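Local coordinates for protein SPT6 (Antonospora locustae, PDB 2XP1) that acts in transcription elongation and probably binds RNA polymerase II through its non-canonical tandem SH2 domains, at residues K18-T23 / D35-K40; K113-F118 / T138-N143; R131-K136 / E148-V153. All blocks are in the same frame, centred on the assembly; numbering follows the deposited sequence.

In the fold
From the N terminus, interaction 1 comes first: strand 17-18 and the start of helix 22-31 fold back on strand 36-40, closing a beta-alpha-beta unit at one edge of the first, mixed sheet. It is complete before the other two begin. Interaction 2 opens on helix 112-116, interaction 3 opens at 131-136, and then 138-143 and 148-153 close them in the same order, so these two cross. They meet on neighbouring strands of the second sheet, with Phe139 N 2.8 Å from Glu149 O, and both touch one sulfate. The centres of interactions 1 and 2 lie about 35 Å apart on opposite sides of the chain's centre, in keeping with tandem SH2 domains.

Interaction 1: K18-T23 / D35-K40; sequences KNFNVT and DFLIRK. With SO4 (sulfate ion), chain B.
Lys18 N donates to Ile38 O over 2.8 Å with an N-H...O angle of 170°, a backbone bond between strands 17-18 and 36-40. Lys18 O adds a CA-H...O contact with Arg39 CA at 3.3 Å. An inverse gamma turn at Asn19 then swings the chain off: the CA directions from Lys18 to Val22 and from Leu37 to Lys40 are 77° apart. Phe20 presents its ring edge to Leu37, CD2 lying 3.8 Å from Leu37 CD2, while Lys18 CB lies over the rim of one face. Arg39 holds CG between its backbone N and carbonyl carbon (chi1 63°) and extends from there to NE, past Phe20 O and alongside Val22. Val22 CG2 lies over one guanidinium face, 3.5 Å from Arg39 NH2. The guanidinium edge takes the sulfate: Arg39 NH2 meets O1 at 2.7 Å and NH1 meets O2 at 3.2 Å. His60 also bonds Arg39 NH2; Tyr46 and Ser42 bind the same anion. With an alanine here the sulfate would probably lose its two-nitrogen grip. Phe-Leu-Ile-Arg is a close variant of the FLVR motif, whose arginine binds phosphate in SH2 domains; the sulfate, probably from the crystallisation liquor, is consistent with such a pocket.

Interaction 2: K113-F118 / T138-N143; sequences KLLSSF and TFAYNN. With SO4 (sulfate ion), chain C.
Asn142 reaches from strand 136-142 to the last turn of helix 112-116, where its ND2 donates to Leu115 O over 2.7 Å at 160°. Its CG is anti to the backbone N (chi1 -160°), which turns the amide toward the helix; the acceptor lies nearly in the amide plane. Phe118, just beyond the helix, also has CG anti to its backbone N, which lays the ring beside this amide, the planes 27° apart and the side chains crossing at about a right angle. OD1 of Asn142 lies over a face of the ring, Phe118 CB is 3.5 Å from ND2, and ring atom CD1 comes to 3.1 Å from Asn142 O. Two residues earlier in the strand, both Leu115 methyls meet Ala140 CB from one side, 4.0 Å away, and CD2 also rests on the Ala140 carbonyl. Neighbouring Phe139 meets Phe170 of helix 167-175, so the sheet has a helix on either face, as in SH2 domains. At the far end, Thr138 OG1 donates to sulfate O3 at 3.0 Å. The in-plane ND2 bond, with a weak one from Gly144 N to OD1, restrains rotation of the buried amide and satisfies a carbonyl at the helix end.

Interaction 3: R131-K136 / E148-V153; sequences RKYPGK and EEYIGV. With SO4 (sulfate ion), chain C.
Tyr133 and Tyr150 meet in a turn-to-strand contact, where the loop joining strands 124-129 and 136-142 of the second sheet bends over strand 146-153. Their side chains cross at about a right angle; the rings are oblique, with centroids 5.3 Å apart and planes at 64°. Tyr133 CD1 comes within 3.4 Å of Tyr150 OH, which lies at the edge of the Tyr133 ring, near its plane. The backbones join at Gly135-Lys136 and Gly152-Val153. Lys136 and Gly152 form an antiparallel non-hydrogen-bonded pair, their CA atoms 4.9 Å apart, and Val153 N donates to Gly135 O over 3.2 Å at a bent 136°. Tyr133 to Lys136 make a type II beta turn, closed by Lys136 N bonding Tyr133 O, and Gly135 takes the third position, where positive phi favours glycine. Gly152, also without a side chain, lets the Lys136 chain run across it, NZ near Gly152 CA.

In the SH2 fold the loop after strand 124-129, which leads into strand 136-142, is the phosphate-binding loop, and the sulfate held in it here marks a possible phosphate pocket. Arg131 N and Lys132 N both donate to its O2, at 3.0 Å and 3.1 Å. Tyr150, with CG anti to its carbonyl carbon (chi1 -73°), extends its ring toward the loop and gives O4 a hydroxyl bond of 2.6 Å from OH. Ser130 and Thr138 add hydroxyls. Lys132 lays its chain along the anion, CG 3.2 Å from O2. The Arg131 guanidinium forms a salt bridge with Asp56. On the strand side, Val153 packs against Asn94, Leu95 and Ile98 of helix 80-100, which also touches strand 36-40 of the first sheet.

Interaction 1: K18-T23 / D35-K40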
loop_
_atom_site.group_PDB
_atom_site.type_symbol
_atom_site.label_atom_id
_atom_site.label_comp_id
_atom_site.label_asym_id
_atom_site.label_seq_id
_atom_site.Cartn_x
_atom_site.Cartn_y
_atom_site.Cartn_z
ATOM N N LYS A 18 -15.623 14.910 -17.520
ATOM C CA LYS A 18 -16.269 16.208 -17.651
ATOM C C LYS A 18 -15.224 17.204 -18.127
ATOM O O LYS A 18 -14.075 17.210 -17.657
ATOM C CB LYS A 18 -16.866 16.677 -16.319
ATOM C CG LYS A 18 -17.975 15.768 -15.724
ATOM C CD LYS A 18 -19.405 16.286 -15.978
ATOM C CE LYS A 18 -20.491 15.543 -15.169
ATOM N NZ LYS A 18 -20.548 14.037 -15.453
ATOM N N ASN A 19 -15.626 18.033 -19.081
ATOM C CA ASN A 19 -14.756 19.041 -19.628
ATOM C C ASN A 19 -14.755 20.230 -18.688
ATOM O O ASN A 19 -15.342 21.257 -18.993
ATOM C CB ASN A 19 -15.233 19.434 -21.046
ATOM C CG ASN A 19 -14.307 20.471 -21.733
ATOM O OD1 ASN A 19 -13.078 20.466 -21.525
ATOM N ND2 ASN A 19 -14.906 21.371 -22.548
ATOM N N PHE A 20 -14.144 20.077 -17.520
ATOM C CA PHE A 20 -14.077 21.153 -16.521
ATOM C C PHE A 20 -12.647 21.454 -16.171
ATOM O O PHE A 20 -11.795 20.579 -16.231
ATOM C CB PHE A 20 -14.706 20.709 -15.195
ATOM C CG PHE A 20 -16.197 20.491 -15.234
ATOM C CD1 PHE A 20 -17.006 21.139 -16.154
ATOM C CD2 PHE A 20 -16.792 19.664 -14.304
ATOM C CE1 PHE A 20 -18.379 20.936 -16.144
ATOM C CE2 PHE A 20 -18.156 19.468 -14.285
ATOM C CZ PHE A 20 -18.951 20.095 -15.203
ATOM N N ASN A 21 -12.396 22.674 -15.722
ATOM C CA ASN A 21 -11.131 23.027 -15.086
ATOM C C ASN A 21 -11.283 22.786 -13.593
ATOM O O ASN A 21 -12.312 22.260 -13.155
ATOM C CB ASN A 21 -10.785 24.513 -15.385
ATOM C CG ASN A 21 -11.825 25.478 -14.846
ATOM O OD1 ASN A 21 -12.542 25.172 -13.883
ATOM N ND2 ASN A 21 -11.913 26.658 -15.462
ATOM N N VAL A 22 -10.290 23.187 -12.798
ATOM C CA VAL A 22 -10.392 23.090 -11.330
ATOM C C VAL A 22 -11.676 23.762 -10.765
ATOM O O VAL A 22 -12.508 23.071 -10.169
ATOM C CB VAL A 22 -9.111 23.619 -10.591
ATOM C CG1 VAL A 22 -9.362 23.730 -9.068
ATOM C CG2 VAL A 22 -7.887 22.729 -10.877
ATOM N N THR A 23 -11.859 25.073 -10.977
ATOM C CA THR A 23 -13.010 25.784 -10.375
ATOM C C THR A 23 -14.360 25.192 -10.770
ATOM O O THR A 23 -15.208 24.948 -9.906
ATOM C CB THR A 23 -12.977 27.341 -10.592
ATOM O OG1 THR A 23 -12.141 27.924 -9.595
ATOM C CG2 THR A 23 -14.358 27.970 -10.429
ATOM N N ASP A 35 -20.072 12.590 -5.953
ATOM C CA ASP A 35 -18.964 12.584 -5.015
ATOM C C ASP A 35 -17.623 12.793 -5.690
ATOM O O ASP A 35 -16.659 13.145 -4.999
ATOM C CB ASP A 35 -18.904 11.239 -4.311
ATOM C CG ASP A 35 -19.958 11.098 -3.239
ATOM O OD1 ASP A 35 -20.577 12.127 -2.849
ATOM O OD2 ASP A 35 -20.151 9.942 -2.797
ATOM N N PHE A 36 -17.550 12.539 -7.013
ATOM C CA PHE A 36 -16.302 12.644 -7.791
ATOM C C PHE A 36 -16.581 12.774 -9.285
ATOM O O PHE A 36 -17.674 12.513 -9.755
ATOM C CB PHE A 36 -15.438 11.402 -7.571
ATOM C CG PHE A 36 -16.000 10.183 -8.210
ATOM C CD1 PHE A 36 -15.623 9.834 -9.493
ATOM C CD2 PHE A 36 -16.919 9.395 -7.532
ATOM C CE1 PHE A 36 -16.147 8.702 -10.113
ATOM C CE2 PHE A 36 -17.458 8.267 -8.130
ATOM C CZ PHE A 36 -17.073 7.917 -9.434
ATOM N N LEU A 37 -15.584 13.183 -10.040
ATOM C CA LEU A 37 -15.725 13.209 -11.504
ATOM C C LEU A 37 -14.311 13.145 -11.949
ATOM O O LEU A 37 -13.419 13.152 -11.114
ATOM C CB LEU A 37 -16.379 14.516 -11.995
ATOM C CG LEU A 37 -15.815 15.846 -11.471
ATOM C CD1 LEU A 37 -14.570 16.202 -12.197
ATOM C CD2 LEU A 37 -16.874 17.013 -11.580
ATOM N N ILE A 38 -14.102 13.068 -13.245
ATOM C CA ILE A 38 -12.776 13.133 -13.813
ATOM C C ILE A 38 -12.808 14.343 -14.699
ATOM O O ILE A 38 -13.761 14.518 -15.460
ATOM C CB ILE A 38 -12.551 11.889 -14.631
ATOM C CG1 ILE A 38 -12.451 10.696 -13.681
ATOM C CG2 ILE A 38 -11.395 12.019 -15.602
ATOM C CD1 ILE A 38 -12.563 9.434 -14.396
ATOM N N ARG A 39 -11.813 15.205 -14.572
ATOM C CA ARG A 39 -11.794 16.435 -15.343
ATOM C C ARG A 39 -10.619 16.417 -16.300
ATOM O O ARG A 39 -9.811 15.493 -16.239
ATOM C CB ARG A 39 -11.691 17.641 -14.427
ATOM C CG ARG A 39 -10.409 17.727 -13.584
ATOM C CD ARG A 39 -10.294 19.111 -12.922
ATOM N NE ARG A 39 -9.161 19.160 -11.998
ATOM C CZ ARG A 39 -7.903 19.422 -12.358
ATOM N NH1 ARG A 39 -7.590 19.705 -13.652
ATOM N NH2 ARG A 39 -6.954 19.422 -11.423
ATOM N N LYS A 40 -10.542 17.428 -17.170
ATOM C CA LYS A 40 -9.435 17.627 -18.128
ATOM C C LYS A 40 -8.159 18.042 -17.382
ATOM O O LYS A 40 -8.252 18.732 -16.373
ATOM C CB LYS A 40 -9.849 18.692 -19.171
ATOM C CG LYS A 40 -8.707 19.512 -19.758
ATOM C CD LYS A 40 -9.137 20.962 -20.208
ATOM C CE LYS A 40 -8.255 22.084 -19.564
ATOM N NZ LYS A 40 -7.060 22.559 -20.375
HETATM S S SO4 B . -3.794 20.278 -13.609
HETATM O O1 SO4 B . -4.479 19.790 -12.418
HETATM O O2 SO4 B . -4.652 20.306 -14.773
HETATM O O3 SO4 B . -2.684 19.362 -13.848
HETATM O O4 SO4 B . -3.281 21.627 -13.418
#

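Interaction 2: K113-F118 / T138-N143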
loop_
_atom_site.group_PDB
_atom_site.type_symbol
_atom_site.label_atom_id
_atom_site.label_comp_id
_atom_site.label_asym_id
_atom_site.label_seq_id
_atom_site.Cartn_x
_atom_site.Cartn_y
_atom_site.Cartn_z
ATOM N N LYS A 113 -15.187 23.674 19.937
ATOM C CA LYS A 113 -15.948 23.601 21.189
ATOM C C LYS A 113 -15.456 22.451 22.051
ATOM O O LYS A 113 -15.072 22.642 23.216
ATOM C CB LYS A 113 -17.462 23.456 20.942
ATOM C CG LYS A 113 -18.296 23.253 22.238
ATOM C CD LYS A 113 -19.823 23.181 22.012
ATOM C CE LYS A 113 -20.576 23.180 23.354
ATOM N NZ LYS A 113 -22.057 23.134 23.209
ATOM N N LEU A 114 -15.460 21.262 21.450
ATOM C CA LEU A 114 -15.115 20.041 22.152
ATOM C C LEU A 114 -13.691 20.080 22.716
ATOM O O LEU A 114 -13.481 19.742 23.881
ATOM C CB LEU A 114 -15.341 18.826 21.256
ATOM C CG LEU A 114 -15.449 17.482 21.984
ATOM C CD1 LEU A 114 -16.798 17.300 22.712
ATOM C CD2 LEU A 114 -15.186 16.330 21.013
ATOM N N LEU A 115 -12.725 20.521 21.909
ATOM C CA LEU A 115 -11.334 20.616 22.365
ATOM C C LEU A 115 -11.157 21.559 23.580
ATOM O O LEU A 115 -10.197 21.420 24.337
ATOM C CB LEU A 115 -10.388 21.015 21.216
ATOM C CG LEU A 115 -10.028 20.112 20.023
ATOM C CD1 LEU A 115 -9.369 20.941 18.948
ATOM C CD2 LEU A 115 -9.101 18.962 20.363
ATOM N N SER A 116 -12.094 22.493 23.763
ATOM C CA SER A 116 -12.010 23.506 24.825
ATOM C C SER A 116 -12.685 23.054 26.094
ATOM O O SER A 116 -12.541 23.703 27.144
ATOM C CB SER A 116 -12.659 24.818 24.381
ATOM O OG SER A 116 -11.835 25.521 23.468
ATOM N N SER A 117 -13.435 21.957 25.992
ATOM C CA SER A 117 -14.205 21.427 27.123
ATOM C C SER A 117 -13.334 20.650 28.106
ATOM O O SER A 117 -13.829 20.177 29.130
ATOM C CB SER A 117 -15.335 20.526 26.624
ATOM O OG SER A 117 -14.820 19.292 26.151
ATOM N N PHE A 118 -12.048 20.525 27.761
ATOM C CA PHE A 118 -11.016 19.777 28.515
ATOM C C PHE A 118 -10.955 20.150 30.004
ATOM O O PHE A 118 -10.769 21.315 30.334
ATOM C CB PHE A 118 -9.649 19.965 27.806
ATOM C CG PHE A 118 -8.447 19.451 28.582
ATOM C CD1 PHE A 118 -7.879 18.219 28.273
ATOM C CD2 PHE A 118 -7.865 20.216 29.612
ATOM C CE1 PHE A 118 -6.755 17.745 28.982
ATOM C CE2 PHE A 118 -6.749 19.747 30.324
ATOM C CZ PHE A 118 -6.189 18.514 30.006
ATOM N N THR A 138 -7.358 15.419 9.844
ATOM C CA THR A 138 -6.687 15.924 11.035
ATOM C C THR A 138 -7.224 15.250 12.285
ATOM O O THR A 138 -8.426 15.234 12.528
ATOM C CB THR A 138 -6.794 17.460 11.106
ATOM O OG1 THR A 138 -6.216 18.004 9.921
ATOM C CG2 THR A 138 -6.064 18.040 12.280
ATOM N N PHE A 139 -6.314 14.634 13.039
ATOM C CA PHE A 139 -6.577 14.125 14.378
ATOM C C PHE A 139 -6.063 15.181 15.360
ATOM O O PHE A 139 -4.852 15.389 15.450
ATOM C CB PHE A 139 -5.816 12.809 14.618
ATOM C CG PHE A 139 -5.831 12.356 16.045
ATOM C CD1 PHE A 139 -7.048 12.176 16.725
ATOM C CD2 PHE A 139 -4.638 12.120 16.729
ATOM C CE1 PHE A 139 -7.072 11.761 18.062
ATOM C CE2 PHE A 139 -4.645 11.695 18.075
ATOM C CZ PHE A 139 -5.862 11.523 18.737
ATOM N N ALA A 140 -6.993 15.826 16.072
ATOM C CA ALA A 140 -6.699 16.891 17.028
ATOM C C ALA A 140 -6.941 16.398 18.436
ATOM O O ALA A 140 -7.959 15.775 18.714
ATOM C CB ALA A 140 -7.582 18.114 16.777
ATOM N N TYR A 141 -6.011 16.676 19.334
ATOM C CA TYR A 141 -6.212 16.251 20.694
ATOM C C TYR A 141 -5.716 17.217 21.740
ATOM O O TYR A 141 -4.753 17.935 21.514
ATOM C CB TYR A 141 -5.682 14.845 20.918
ATOM C CG TYR A 141 -4.203 14.672 20.794
ATOM C CD1 TYR A 141 -3.414 14.569 21.940
ATOM C CD2 TYR A 141 -3.586 14.541 19.544
ATOM C CE1 TYR A 141 -2.036 14.387 21.864
ATOM C CE2 TYR A 141 -2.195 14.337 19.449
ATOM C CZ TYR A 141 -1.433 14.260 20.629
ATOM O OH TYR A 141 -0.065 14.062 20.596
ATOM N N ASN A 142 -6.382 17.212 22.890
ATOM C CA ASN A 142 -6.047 18.090 23.991
ATOM C C ASN A 142 -5.746 17.302 25.279
ATOM O O ASN A 142 -6.635 16.634 25.853
ATOM C CB ASN A 142 -7.161 19.125 24.186
ATOM C CG ASN A 142 -6.704 20.353 24.961
ATOM O OD1 ASN A 142 -5.528 20.494 25.299
ATOM N ND2 ASN A 142 -7.641 21.248 25.251
ATOM N N ASN A 143 -4.475 17.380 25.700
ATOM C CA ASN A 143 -3.949 16.731 26.911
ATOM C C ASN A 143 -3.368 17.766 27.893
ATOM O O ASN A 143 -2.698 17.419 28.852
ATOM C CB ASN A 143 -2.868 15.703 26.534
ATOM C CG ASN A 143 -1.613 16.348 25.910
ATOM O OD1 ASN A 143 -1.564 17.557 25.662
ATOM N ND2 ASN A 143 -0.596 15.531 25.658
HETATM S S SO4 C . -5.519 21.848 8.754
HETATM O O1 SO4 C . -4.958 22.953 9.539
HETATM O O2 SO4 C . -6.396 22.402 7.713
HETATM O O3 SO4 C . -6.306 20.962 9.604
HETATM O O4 SO4 C . -4.431 21.080 8.167
#

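Interaction 3: R131-K136 / E148-V153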
loop_
_atom_site.group_PDB
_atom_site.type_symbol
_atom_site.label_atom_id
_atom_site.label_comp_id
_atom_site.label_asym_id
_atom_site.label_seq_id
_atom_site.Cartn_x
_atom_site.Cartn_y
_atom_site.Cartn_z
ATOM N N ARG A 131 -7.953 21.234 5.488
ATOM C CA ARG A 131 -8.088 22.172 4.364
ATOM C C ARG A 131 -6.701 22.581 3.812
ATOM O O ARG A 131 -6.564 22.891 2.616
ATOM C CB ARG A 131 -8.895 23.409 4.789
ATOM C CG ARG A 131 -10.416 23.214 4.780
ATOM C CD ARG A 131 -10.940 22.254 5.885
ATOM N NE ARG A 131 -12.399 22.138 5.810
ATOM C CZ ARG A 131 -13.165 21.215 6.398
ATOM N NH1 ARG A 131 -12.680 20.249 7.190
ATOM N NH2 ARG A 131 -14.471 21.278 6.176
ATOM N N LYS A 132 -5.685 22.574 4.676
ATOM C CA LYS A 132 -4.313 22.862 4.265
ATOM C C LYS A 132 -3.783 21.738 3.396
ATOM O O LYS A 132 -3.018 21.988 2.457
ATOM C CB LYS A 132 -3.403 23.086 5.481
ATOM C CG LYS A 132 -3.929 24.104 6.473
ATOM C CD LYS A 132 -2.805 24.686 7.357
ATOM C CE LYS A 132 -3.349 25.656 8.428
ATOM N NZ LYS A 132 -2.345 26.629 8.977
ATOM N N TYR A 133 -4.205 20.505 3.688
ATOM C CA TYR A 133 -3.795 19.350 2.886
ATOM C C TYR A 133 -4.967 18.462 2.480
ATOM O O TYR A 133 -5.232 17.418 3.089
ATOM C CB TYR A 133 -2.609 18.572 3.518
ATOM C CG TYR A 133 -1.441 19.492 3.896
ATOM C CD1 TYR A 133 -1.376 20.064 5.156
ATOM C CD2 TYR A 133 -0.440 19.821 2.977
ATOM C CE1 TYR A 133 -0.337 20.935 5.513
ATOM C CE2 TYR A 133 0.620 20.704 3.329
ATOM C CZ TYR A 133 0.654 21.245 4.605
ATOM O OH TYR A 133 1.662 22.099 5.001
ATOM N N PRO A 134 -5.693 18.887 1.437
ATOM C CA PRO A 134 -6.885 18.161 1.053
ATOM C C PRO A 134 -6.493 16.735 0.830
ATOM O O PRO A 134 -5.539 16.472 0.087
ATOM C CB PRO A 134 -7.252 18.798 -0.293
ATOM C CG PRO A 134 -6.727 20.181 -0.186
ATOM C CD PRO A 134 -5.464 20.073 0.591
ATOM N N GLY A 135 -7.237 15.816 1.427
ATOM C CA GLY A 135 -6.891 14.402 1.368
ATOM C C GLY A 135 -6.425 13.904 2.727
ATOM O O GLY A 135 -6.439 12.703 2.969
ATOM N N LYS A 136 -5.984 14.803 3.605
ATOM C CA LYS A 136 -5.653 14.410 4.982
ATOM C C LYS A 136 -6.811 14.590 5.990
ATOM O O LYS A 136 -7.495 15.624 6.033
ATOM C CB LYS A 136 -4.450 15.201 5.508
ATOM C CG LYS A 136 -3.156 15.068 4.674
ATOM C CD LYS A 136 -2.624 13.638 4.714
ATOM C CE LYS A 136 -1.743 13.303 3.504
ATOM N NZ LYS A 136 -1.082 11.946 3.696
ATOM N N GLU A 148 -1.900 18.252 16.861
ATOM C CA GLU A 148 -2.601 17.819 15.648
ATOM C C GLU A 148 -1.748 16.854 14.876
ATOM O O GLU A 148 -0.540 16.995 14.877
ATOM C CB GLU A 148 -2.864 18.982 14.714
ATOM C CG GLU A 148 -3.981 19.881 15.092
ATOM C CD GLU A 148 -3.936 21.153 14.274
ATOM O OE1 GLU A 148 -3.070 21.278 13.380
ATOM O OE2 GLU A 148 -4.761 22.042 14.530
ATOM N N GLU A 149 -2.373 15.881 14.215
ATOM C CA GLU A 149 -1.642 14.909 13.436
ATOM C C GLU A 149 -2.407 14.609 12.185
ATOM O O GLU A 149 -3.636 14.635 12.187
ATOM C CB GLU A 149 -1.449 13.609 14.201
ATOM C CG GLU A 149 -0.659 13.667 15.515
ATOM C CD GLU A 149 -0.355 12.261 16.053
ATOM O OE1 GLU A 149 -1.133 11.767 16.889
ATOM O OE2 GLU A 149 0.649 11.643 15.619
ATOM N N TYR A 150 -1.690 14.271 11.120
ATOM C CA TYR A 150 -2.347 14.032 9.874
ATOM C C TYR A 150 -2.497 12.559 9.598
ATOM O O TYR A 150 -1.528 11.800 9.709
ATOM C CB TYR A 150 -1.582 14.699 8.730
ATOM C CG TYR A 150 -1.690 16.224 8.668
ATOM C CD1 TYR A 150 -2.855 16.889 9.052
ATOM C CD2 TYR A 150 -0.616 16.995 8.220
ATOM C CE1 TYR A 150 -2.955 18.277 9.001
ATOM C CE2 TYR A 150 -0.711 18.383 8.146
ATOM C CZ TYR A 150 -1.879 19.023 8.543
ATOM O OH TYR A 150 -1.970 20.410 8.472
ATOM N N ILE A 151 -3.694 12.158 9.195
ATOM C CA ILE A 151 -3.904 10.809 8.771
ATOM C C ILE A 151 -4.223 10.818 7.290
ATOM O O ILE A 151 -5.033 11.614 6.842
ATOM C CB ILE A 151 -5.065 10.183 9.579
ATOM C CG1 ILE A 151 -4.690 10.130 11.064
ATOM C CG2 ILE A 151 -5.435 8.814 9.069
ATOM C CD1 ILE A 151 -5.916 9.942 12.008
ATOM N N GLY A 152 -3.617 9.919 6.523
ATOM C CA GLY A 152 -3.917 9.834 5.082
ATOM C C GLY A 152 -5.255 9.168 4.842
ATOM O O GLY A 152 -5.636 8.249 5.556
ATOM N N VAL A 153 -5.987 9.616 3.839
ATOM C CA VAL A 153 -7.246 8.957 3.518
ATOM C C VAL A 153 -7.231 8.356 2.103
ATOM O O VAL A 153 -7.378 9.093 1.110
ATOM C CB VAL A 153 -8.479 9.904 3.640
ATOM C CG1 VAL A 153 -9.717 9.152 3.402
ATOM C CG2 VAL A 153 -8.546 10.585 5.018
HETATM S S SO4 C . -5.519 21.848 8.754
HETATM O O1 SO4 C . -4.958 22.953 9.539
HETATM O O2 SO4 C . -6.396 22.402 7.713
HETATM O O3 SO4 C . -6.306 20.962 9.604
HETATM O O4 SO4 C . -4.431 21.080 8.167
#